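Local coordinates for cellulose-binding protein (Saccharophagus degradans, PDB 2YHG), which probably acts in carbohydrate metabolism, perhaps cleaving glycosyl bonds, as the nucleoside hydrolase-like and C-terminal portion of a longer polysaccharide-binding protein, at residues S94-G99 / M319-E324; W376-E381 / G387-S392. All blocks are in the same frame, centred on the assembly; numbering follows the deposited sequence.

Overall arrangement
Following the chain from the N terminus, strands and helices alternate to build the six-stranded parallel sheet of the nucleoside hydrolase-like domain. The loop after helix 77-93 supplies the first half of contact 1; its partner comes some 220 residues later, on helix 308-323, so this contact closes a very long loop and ties that helix back to the domain's early part. The chain then enters the all-beta C-terminal domain. Here contact 2 closes a short connection between strand 372-378, at the edge of a four-stranded sheet, and strand 391-392, at the edge of a three-stranded one. The contacts follow in series, neither nesting nor crossing; the centres of contact 1 and contact 2 lie about 36 Å apart.

Contact 1 (S94-G99 / M319-E324); sequences SKHAEG and MDWAIE. With ZN (zinc ion), chain I; EDO (1,2-ethanediol), chain L.
His-96 and Trp-321 form a near-parallel aromatic pair slid so far apart that the rings barely overlap, fastening the loop after helix 77-93 to helix 308-323 of the nucleoside hydrolase-like part. The tight half of the contact is here. The planes differ by 7°, but the touching falls to reciprocal CH-pi contacts: His-96 CB sits over the five-membered ring of Trp-321, 3.4 Å from Trp-321 CG, while Trp-321 CA sits over the imidazole, 3.7 Å from its centroid. The indole's second torsion, chi2 5°, keeps CA nearly in the indole plane, so CA rather than the ring centre comes under the imidazole. Farther along the indole, Ala-97 CB touches Trp-321 CZ3 at 3.8 Å.

Two bonds together hold the rotation of the imidazole. His-96 NE2 donates to Glu-324 O at 2.7 Å, N-H...O 164°, with the oxygen in the ring plane, and His-96 ND1 is hydrogen-bonded to His-332, a calcium ligand, which makes His-96 second shell to that site. His-332 also stacks on Trp-321, whose NE1 is hydrogen-bonded to Asn-331 O.

The other side is wetter: there the helix carries a zinc ion, waters and a 1,2-ethanediol probably left from crystallisation. The diol's O1 donates to Glu-324 OE2 at 2.5 Å and its O2 binds the zinc ion, whose shell also holds three waters and His-227 NE2. Asp-320 splits its carboxylate: OD2 accepts from one zinc-bound water, and OD1 coordinates the zinc ion at 2.1 Å.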
ATOM      1  N   SER A  94       1.884   6.262 -20.140  1.00 13.25           N
ATOM      2  CA  SER A  94       0.871   7.297 -20.173  1.00 15.01           C
ATOM      3  C   SER A  94      -0.170   7.083 -21.276  1.00 15.04           C
ATOM      4  O   SER A  94      -1.191   7.761 -21.278  1.00 17.30           O
ATOM      5  CB  SER A  94       1.526   8.668 -20.289  1.00 17.64           C
ATOM      6  OG  SER A  94       2.300   8.767 -21.453  1.00 21.53           O
ATOM      7  N   LYS A  95       0.051   6.120 -22.166  1.00 14.30           N
ATOM      8  CA  LYS A  95      -0.974   5.754 -23.150  1.00 14.96           C
ATOM      9  C   LYS A  95      -1.940   4.730 -22.588  1.00 13.79           C
ATOM     10  O   LYS A  95      -2.969   4.472 -23.211  1.00 16.39           O
ATOM     11  CB  LYS A  95      -0.345   5.170 -24.413  1.00 17.85           C
ATOM     12  CG  LYS A  95       0.629   6.096 -25.067  1.00 22.63           C
ATOM     13  CD  LYS A  95       0.036   6.779 -26.254  1.00 28.99           C
ATOM     14  N   HIS A  96      -1.614   4.137 -21.446  1.00 13.70           N
ATOM     15  CA  HIS A  96      -2.392   3.054 -20.897  1.00 12.89           C
ATOM     16  C   HIS A  96      -3.277   3.416 -19.712  1.00 13.20           C
ATOM     17  O   HIS A  96      -4.180   2.665 -19.388  1.00 15.07           O
ATOM     18  CB  HIS A  96      -1.490   1.867 -20.529  1.00 12.61           C
ATOM     19  CG  HIS A  96      -0.900   1.195 -21.720  1.00 12.26           C
ATOM     20  ND1 HIS A  96      -1.596   0.264 -22.458  1.00 12.90           N
ATOM     21  CD2 HIS A  96       0.265   1.421 -22.372  1.00 13.24           C
ATOM     22  CE1 HIS A  96      -0.838  -0.118 -23.468  1.00 13.29           C
ATOM     23  NE2 HIS A  96       0.281   0.594 -23.460  1.00 13.97           N
ATOM     24  N   ALA A  97      -2.975   4.531 -19.061  1.00 13.07           N
ATOM     25  CA  ALA A  97      -3.797   4.999 -17.955  1.00 13.75           C
ATOM     26  C   ALA A  97      -3.555   6.470 -17.761  1.00 14.27           C
ATOM     27  O   ALA A  97      -2.458   6.968 -18.026  1.00 15.30           O
ATOM     28  CB  ALA A  97      -3.453   4.244 -16.663  1.00 14.53           C
ATOM     29  N   GLU A  98      -4.543   7.151 -17.185  1.00 16.17           N
ATOM     30  CA  GLU A  98      -4.385   8.539 -16.793  1.00 15.71           C
ATOM     31  C   GLU A  98      -3.659   8.644 -15.457  1.00 16.44           C
ATOM     32  O   GLU A  98      -3.836   7.820 -14.574  1.00 17.69           O
ATOM     33  CB  GLU A  98      -5.765   9.204 -16.666  1.00 18.80           C
ATOM     34  N   GLY A  99      -2.908   9.717 -15.288  1.00 15.95           N
ATOM     35  CA  GLY A  99      -2.392  10.072 -13.975  1.00 16.62           C
ATOM     36  C   GLY A  99      -1.039   9.490 -13.625  1.00 13.81           C
ATOM     37  O   GLY A  99      -0.630   9.584 -12.474  1.00 14.02           O
ATOM     38  N   MET A 319       3.805  -4.100 -16.849  1.00  9.23           N
ATOM     39  CA  MET A 319       5.042  -4.161 -17.605  1.00  9.38           C
ATOM     40  C   MET A 319       4.798  -4.266 -19.107  1.00 10.34           C
ATOM     41  O   MET A 319       5.628  -3.815 -19.901  1.00 11.60           O
ATOM     42  CB  MET A 319       5.933  -5.289 -17.123  1.00  9.83           C
ATOM     43  CG  MET A 319       6.461  -5.079 -15.705  1.00 10.13           C
ATOM     44  SD  MET A 319       7.344  -3.526 -15.426  1.00 10.44           S
ATOM     45  CE  MET A 319       8.698  -3.732 -16.553  1.00 11.93           C
ATOM     46  N   ASP A 320       3.646  -4.792 -19.515  1.00 10.15           N
ATOM     47  CA  ASP A 320       3.196  -4.664 -20.897  1.00 10.62           C
ATOM     48  C   ASP A 320       2.882  -3.232 -21.247  1.00 11.53           C
ATOM     49  O   ASP A 320       3.264  -2.777 -22.330  1.00 12.56           O
ATOM     50  CB  ASP A 320       2.000  -5.571 -21.148  1.00 12.02           C
ATOM     51  CG  ASP A 320       2.325  -7.042 -20.964  1.00 12.34           C
ATOM     52  OD1 ASP A 320       3.543  -7.412 -20.963  1.00 14.84           O
ATOM     53  OD2 ASP A 320       1.361  -7.841 -20.833  1.00 13.65           O
ATOM     54  N   TRP A 321       2.191  -2.516 -20.370  1.00 10.72           N
ATOM     55  CA  TRP A 321       1.965  -1.104 -20.593  1.00 11.53           C
ATOM     56  C   TRP A 321       3.278  -0.390 -20.890  1.00 11.29           C
ATOM     57  O   TRP A 321       3.342   0.497 -21.735  1.00 13.68           O
ATOM     58  CB  TRP A 321       1.292  -0.427 -19.409  1.00 10.96           C
ATOM     59  CG  TRP A 321      -0.051  -0.883 -19.034  1.00 10.41           C
ATOM     60  CD1 TRP A 321      -0.771  -1.916 -19.545  1.00 11.13           C
ATOM     61  CD2 TRP A 321      -0.809  -0.368 -17.949  1.00 10.13           C
ATOM     62  NE1 TRP A 321      -1.935  -2.069 -18.851  1.00 11.16           N
ATOM     63  CE2 TRP A 321      -1.993  -1.128 -17.865  1.00 11.00           C
ATOM     64  CE3 TRP A 321      -0.611   0.678 -17.064  1.00 10.43           C
ATOM     65  CZ2 TRP A 321      -3.001  -0.856 -16.931  1.00 12.08           C
ATOM     66  CZ3 TRP A 321      -1.613   0.959 -16.133  1.00 11.25           C
ATOM     67  CH2 TRP A 321      -2.777   0.201 -16.076  1.00 11.24           C
ATOM     68  N   ALA A 322       4.319  -0.734 -20.130  1.00 11.84           N
ATOM     69  CA  ALA A 322       5.599  -0.057 -20.227  1.00 11.76           C
ATOM     70  C   ALA A 322       6.254  -0.201 -21.599  1.00 12.45           C
ATOM     71  O   ALA A 322       7.002   0.679 -22.001  1.00 14.53           O
ATOM     72  CB  ALA A 322       6.545  -0.578 -19.143  1.00 12.18           C
ATOM     73  N   ILE A 323       5.989  -1.312 -22.281  1.00 12.60           N
ATOM     74  CA  ILE A 323       6.641  -1.570 -23.560  1.00 13.01           C
ATOM     75  C   ILE A 323       5.748  -1.492 -24.797  1.00 14.09           C
ATOM     76  O   ILE A 323       6.252  -1.583 -25.900  1.00 18.10           O
ATOM     77  CB  ILE A 323       7.413  -2.901 -23.543  1.00 14.21           C
ATOM     78  CG1 ILE A 323       6.487  -4.096 -23.472  1.00 15.08           C
ATOM     79  CG2 ILE A 323       8.478  -2.911 -22.435  1.00 15.41           C
ATOM     80  CD1 ILE A 323       7.186  -5.397 -23.702  1.00 17.37           C
ATOM     81  N   GLU A 324       4.445  -1.324 -24.620  1.00 13.89           N
ATOM     82  CA  GLU A 324       3.512  -1.236 -25.744  1.00 14.76           C
ATOM     83  C   GLU A 324       3.077   0.201 -25.963  1.00 14.38           C
ATOM     84  O   GLU A 324       2.476   0.811 -25.089  1.00 15.05           O
ATOM     85  CB  GLU A 324       2.277  -2.108 -25.482  1.00 15.16           C
ATOM     86  CG  GLU A 324       2.563  -3.596 -25.338  1.00 16.35           C
ATOM     87  CD  GLU A 324       3.187  -4.248 -26.557  1.00 19.23           C
ATOM     88  OE1 GLU A 324       3.114  -3.683 -27.676  1.00 18.59           O
ATOM     89  OE2 GLU A 324       3.641  -5.413 -26.394  1.00 23.02           O
TER
HETATM   90 ZN    ZN I1941       4.451  -9.242 -20.699  0.60 10.82          ZN
HETATM   91  C1  EDO L1944       4.208  -7.867 -23.925  0.50 18.80           C
HETATM   92  O1  EDO L1944       3.280  -6.890 -24.397  0.50 18.71           O
HETATM   93  C2  EDO L1944       3.459  -9.127 -23.534  0.50 17.23           C
HETATM   94  O2  EDO L1944       4.297  -9.907 -22.686  0.50 14.46           O
HETATM   95  O   HOH W   1       2.541 -10.143 -20.571  1.00 15.35           O
HETATM   96  O   HOH W   2       4.526  -8.891 -18.646  1.00 11.49           O
HETATM   97  O   HOH W   3       5.143 -11.176 -20.484  1.00 16.35           O

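Contact 2 (W376-E381 / G387-S392); sequences WSHYGE and GSVSIS. With MG (magnesium ion), chain E; EDO (1,2-ethanediol), chain K.
The imidazole of His-378, in the beta-sandwich-like C-terminal domain, is held between two groups: Val-389 CG2 lies over one face, 3.8 Å from the ring centroid in a CH-pi contact, and Gly-380 CA covers the opposite face. At the edge, Gly-387 O approaches His-378 CE1 at 3.6 Å, and a water near the ring plane meets His-378 ND1 at 2.8 Å. The same water accepts a hydrogen bond from Val-389 N and so bridges the two segments. Tyr-379, the other flat group nearby, carries a 1,2-ethanediol over one face.

Strand 372-378 edges one sheet of the domain and strand 391-392 edges another. The segments run antiparallel, their directions 171° apart, yet too widely spaced to pair as strands: side chains and the water fill the gap. Ile-391 reaches across with its delta carbon. Its CG1 stands anti to the carbonyl carbon and the chain continues extended (chi2 171°), carrying CD1 onto the Ser-377 to His-378 peptide, 3.6 Å from Ser-377 C. The other branch, CG2, lies 4.1 Å from Trp-376 CB, while the indole itself turns away to hydrogen-bond Ser-396 O through NE1.

Beyond His-378 the chain folds through an inverse gamma turn centred on Tyr-379, which swings Gly-380 back over the imidazole. Asp-383 joins the ring to the magnesium site: OD2 is hydrogen-bonded to His-378 NE2, which probably helps orient the carboxylate, and OD1 binds the metal. Tyr-385 O and a water bind there too, and just past the turn Gly-380 O coordinates the magnesium ion at 2.3 Å.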
ATOM      1  N   TRP A 376     -18.961 -12.679  -5.596  1.00 10.63           N
ATOM      2  CA  TRP A 376     -19.311 -12.012  -4.356  1.00 10.55           C
ATOM      3  C   TRP A 376     -18.927 -12.883  -3.187  1.00 10.00           C
ATOM      4  O   TRP A 376     -19.267 -14.075  -3.184  1.00 11.88           O
ATOM      5  CB  TRP A 376     -20.811 -11.737  -4.305  1.00 10.49           C
ATOM      6  CG  TRP A 376     -21.288 -10.840  -5.403  1.00 10.37           C
ATOM      7  CD1 TRP A 376     -21.790 -11.220  -6.626  1.00 10.46           C
ATOM      8  CD2 TRP A 376     -21.417  -9.429  -5.337  1.00  9.65           C
ATOM      9  NE1 TRP A 376     -22.226 -10.136  -7.300  1.00 11.57           N
ATOM     10  CE2 TRP A 376     -22.004  -9.018  -6.545  1.00 10.39           C
ATOM     11  CE3 TRP A 376     -21.063  -8.470  -4.389  1.00 10.10           C
ATOM     12  CZ2 TRP A 376     -22.279  -7.691  -6.815  1.00 11.31           C
ATOM     13  CZ3 TRP A 376     -21.334  -7.151  -4.656  1.00 12.13           C
ATOM     14  CH2 TRP A 376     -21.930  -6.766  -5.859  1.00 10.64           C
ATOM     15  N   SER A 377     -18.315 -12.297  -2.164  1.00  9.83           N
ATOM     16  CA  SER A 377     -17.915 -13.045  -1.005  1.00 10.22           C
ATOM     17  C   SER A 377     -18.162 -12.280   0.281  1.00  9.56           C
ATOM     18  O   SER A 377     -18.230 -11.052   0.297  1.00 10.78           O
ATOM     19  CB  SER A 377     -16.429 -13.431  -1.110  1.00 11.22           C
ATOM     20  OG  SER A 377     -15.637 -12.274  -1.159  1.00 13.67           O
ATOM     21  N   HIS A 378     -18.367 -13.014   1.366  1.00  9.86           N
ATOM     22  CA  HIS A 378     -18.428 -12.443   2.701  1.00  9.78           C
ATOM     23  C   HIS A 378     -17.037 -12.411   3.313  1.00  9.57           C
ATOM     24  O   HIS A 378     -16.434 -13.475   3.573  1.00 10.56           O
ATOM     25  CB  HIS A 378     -19.351 -13.291   3.593  1.00 10.96           C
ATOM     26  CG  HIS A 378     -19.388 -12.792   4.993  1.00  9.43           C
ATOM     27  ND1 HIS A 378     -19.501 -13.625   6.081  1.00 11.49           N
ATOM     28  CD2 HIS A 378     -19.305 -11.534   5.491  1.00  9.50           C
ATOM     29  CE1 HIS A 378     -19.418 -12.904   7.182  1.00 11.42           C
ATOM     30  NE2 HIS A 378     -19.284 -11.626   6.856  1.00 10.30           N
ATOM     31  N   TYR A 379     -16.509 -11.220   3.545  1.00  9.01           N
ATOM     32  CA  TYR A 379     -15.146 -11.081   4.114  1.00  9.06           C
ATOM     33  C   TYR A 379     -15.258 -11.054   5.625  1.00  9.02           C
ATOM     34  O   TYR A 379     -15.057 -10.050   6.313  1.00  9.23           O
ATOM     35  CB  TYR A 379     -14.507  -9.816   3.543  1.00  9.35           C
ATOM     36  CG  TYR A 379     -12.990  -9.777   3.635  1.00  9.31           C
ATOM     37  CD1 TYR A 379     -12.256 -10.679   4.394  1.00 10.13           C
ATOM     38  CD2 TYR A 379     -12.291  -8.833   2.941  1.00  9.57           C
ATOM     39  CE1 TYR A 379     -10.885 -10.634   4.432  1.00  9.78           C
ATOM     40  CE2 TYR A 379     -10.921  -8.786   2.948  1.00  9.50           C
ATOM     41  CZ  TYR A 379     -10.211  -9.680   3.712  1.00  9.43           C
ATOM     42  OH  TYR A 379      -8.840  -9.590   3.721  1.00 10.67           O
ATOM     43  N   GLY A 380     -15.594 -12.222   6.174  1.00 10.51           N
ATOM     44  CA  GLY A 380     -15.910 -12.335   7.594  1.00 11.29           C
ATOM     45  C   GLY A 380     -14.743 -12.081   8.538  1.00 10.06           C
ATOM     46  O   GLY A 380     -14.926 -11.662   9.660  1.00 12.13           O
ATOM     47  N   GLU A 381     -13.525 -12.239   8.046  1.00 10.20           N
ATOM     48  CA  GLU A 381     -12.338 -11.937   8.851  1.00 10.78           C
ATOM     49  C   GLU A 381     -12.293 -10.448   9.195  1.00 10.95           C
ATOM     50  O   GLU A 381     -11.662 -10.075  10.185  1.00 14.07           O
ATOM     51  CB  GLU A 381     -11.064 -12.312   8.105  1.00 12.94           C
ATOM     52  CG  GLU A 381     -10.911 -13.778   7.825  1.00 16.00           C
ATOM     53  CD  GLU A 381     -11.319 -14.123   6.397  1.00 16.82           C
ATOM     54  OE1 GLU A 381     -12.344 -13.608   5.898  1.00 17.06           O
ATOM     55  OE2 GLU A 381     -10.654 -14.983   5.808  1.00 17.87           O
ATOM     56  N   GLY A 387     -20.994 -14.283  12.804  1.00 14.67           N
ATOM     57  CA  GLY A 387     -21.597 -15.418  12.137  1.00 16.00           C
ATOM     58  C   GLY A 387     -21.377 -15.439  10.642  1.00 16.15           C
ATOM     59  O   GLY A 387     -20.552 -14.704  10.087  1.00 16.43           O
ATOM     60  N   SER A 388     -22.038 -16.394  10.013  1.00 16.18           N
ATOM     61  CA  SER A 388     -21.971 -16.586   8.574  1.00 17.65           C
ATOM     62  C   SER A 388     -23.086 -15.776   7.905  1.00 13.97           C
ATOM     63  O   SER A 388     -24.106 -15.446   8.525  1.00 16.82           O
ATOM     64  CB  SER A 388     -22.094 -18.062   8.205  1.00 22.19           C
ATOM     65  OG  SER A 388     -23.328 -18.580   8.652  1.00 29.95           O
ATOM     66  N   VAL A 389     -22.840 -15.442   6.638  1.00 14.42           N
ATOM     67  CA  VAL A 389     -23.740 -14.610   5.872  1.00 12.87           C
ATOM     68  C   VAL A 389     -23.929 -15.238   4.517  1.00 13.96           C
ATOM     69  O   VAL A 389     -22.968 -15.405   3.774  1.00 18.05           O
ATOM     70  CB  VAL A 389     -23.193 -13.162   5.723  1.00 12.47           C
ATOM     71  CG1 VAL A 389     -24.100 -12.326   4.792  1.00 14.02           C
ATOM     72  CG2 VAL A 389     -23.044 -12.502   7.068  1.00 12.78           C
ATOM     73  N   SER A 390     -25.171 -15.557   4.184  1.00 13.11           N
ATOM     74  CA  SER A 390     -25.508 -16.134   2.896  1.00 14.63           C
ATOM     75  C   SER A 390     -25.652 -15.082   1.803  1.00 12.37           C
ATOM     76  O   SER A 390     -26.289 -14.038   2.002  1.00 14.96           O
ATOM     77  CB  SER A 390     -26.810 -16.919   3.028  1.00 16.89           C
ATOM     78  OG  SER A 390     -26.679 -17.923   3.997  1.00 24.64           O
ATOM     79  N   ILE A 391     -25.079 -15.390   0.650  1.00 11.54           N
ATOM     80  CA  ILE A 391     -25.202 -14.564  -0.537  1.00 11.22           C
ATOM     81  C   ILE A 391     -25.760 -15.422  -1.653  1.00 12.21           C
ATOM     82  O   ILE A 391     -25.141 -16.396  -2.054  1.00 13.34           O
ATOM     83  CB  ILE A 391     -23.830 -13.974  -0.993  1.00 11.95           C
ATOM     84  CG1 ILE A 391     -23.123 -13.254   0.148  1.00 11.79           C
ATOM     85  CG2 ILE A 391     -24.034 -13.085  -2.220  1.00 13.19           C
ATOM     86  CD1 ILE A 391     -21.701 -12.858  -0.191  1.00 13.52           C
ATOM     87  N   SER A 392     -26.945 -15.074  -2.135  1.00 11.75           N
ATOM     88  CA  SER A 392     -27.523 -15.745  -3.276  1.00 12.50           C
ATOM     89  C   SER A 392     -26.971 -15.193  -4.592  1.00 12.72           C
ATOM     90  O   SER A 392     -26.677 -14.001  -4.674  1.00 13.56           O
ATOM     91  CB  SER A 392     -29.038 -15.610  -3.229  1.00 16.77           C
ATOM     92  OG  SER A 392     -29.572 -16.107  -1.994  1.00 22.17           O
TER
HETATM   93 MG    MG E1937     -16.706 -11.262  11.130  1.00 14.38          MG
HETATM   94  C1  EDO K1943     -12.316 -12.404  -0.661  1.00 19.43           C
HETATM   95  O1  EDO K1943     -11.903 -13.772  -0.576  1.00 22.52           O
HETATM   96  C2  EDO K1943     -12.704 -11.809   0.683  1.00 15.08           C
HETATM   97  O2  EDO K1943     -13.878 -12.447   1.167  1.00 16.67           O
HETATM   98  O   HOH W   4     -20.057 -16.382   5.782  1.00 17.33           O
HETATM   99  O   HOH W   5     -15.548 -12.175  12.929  1.00 18.16           O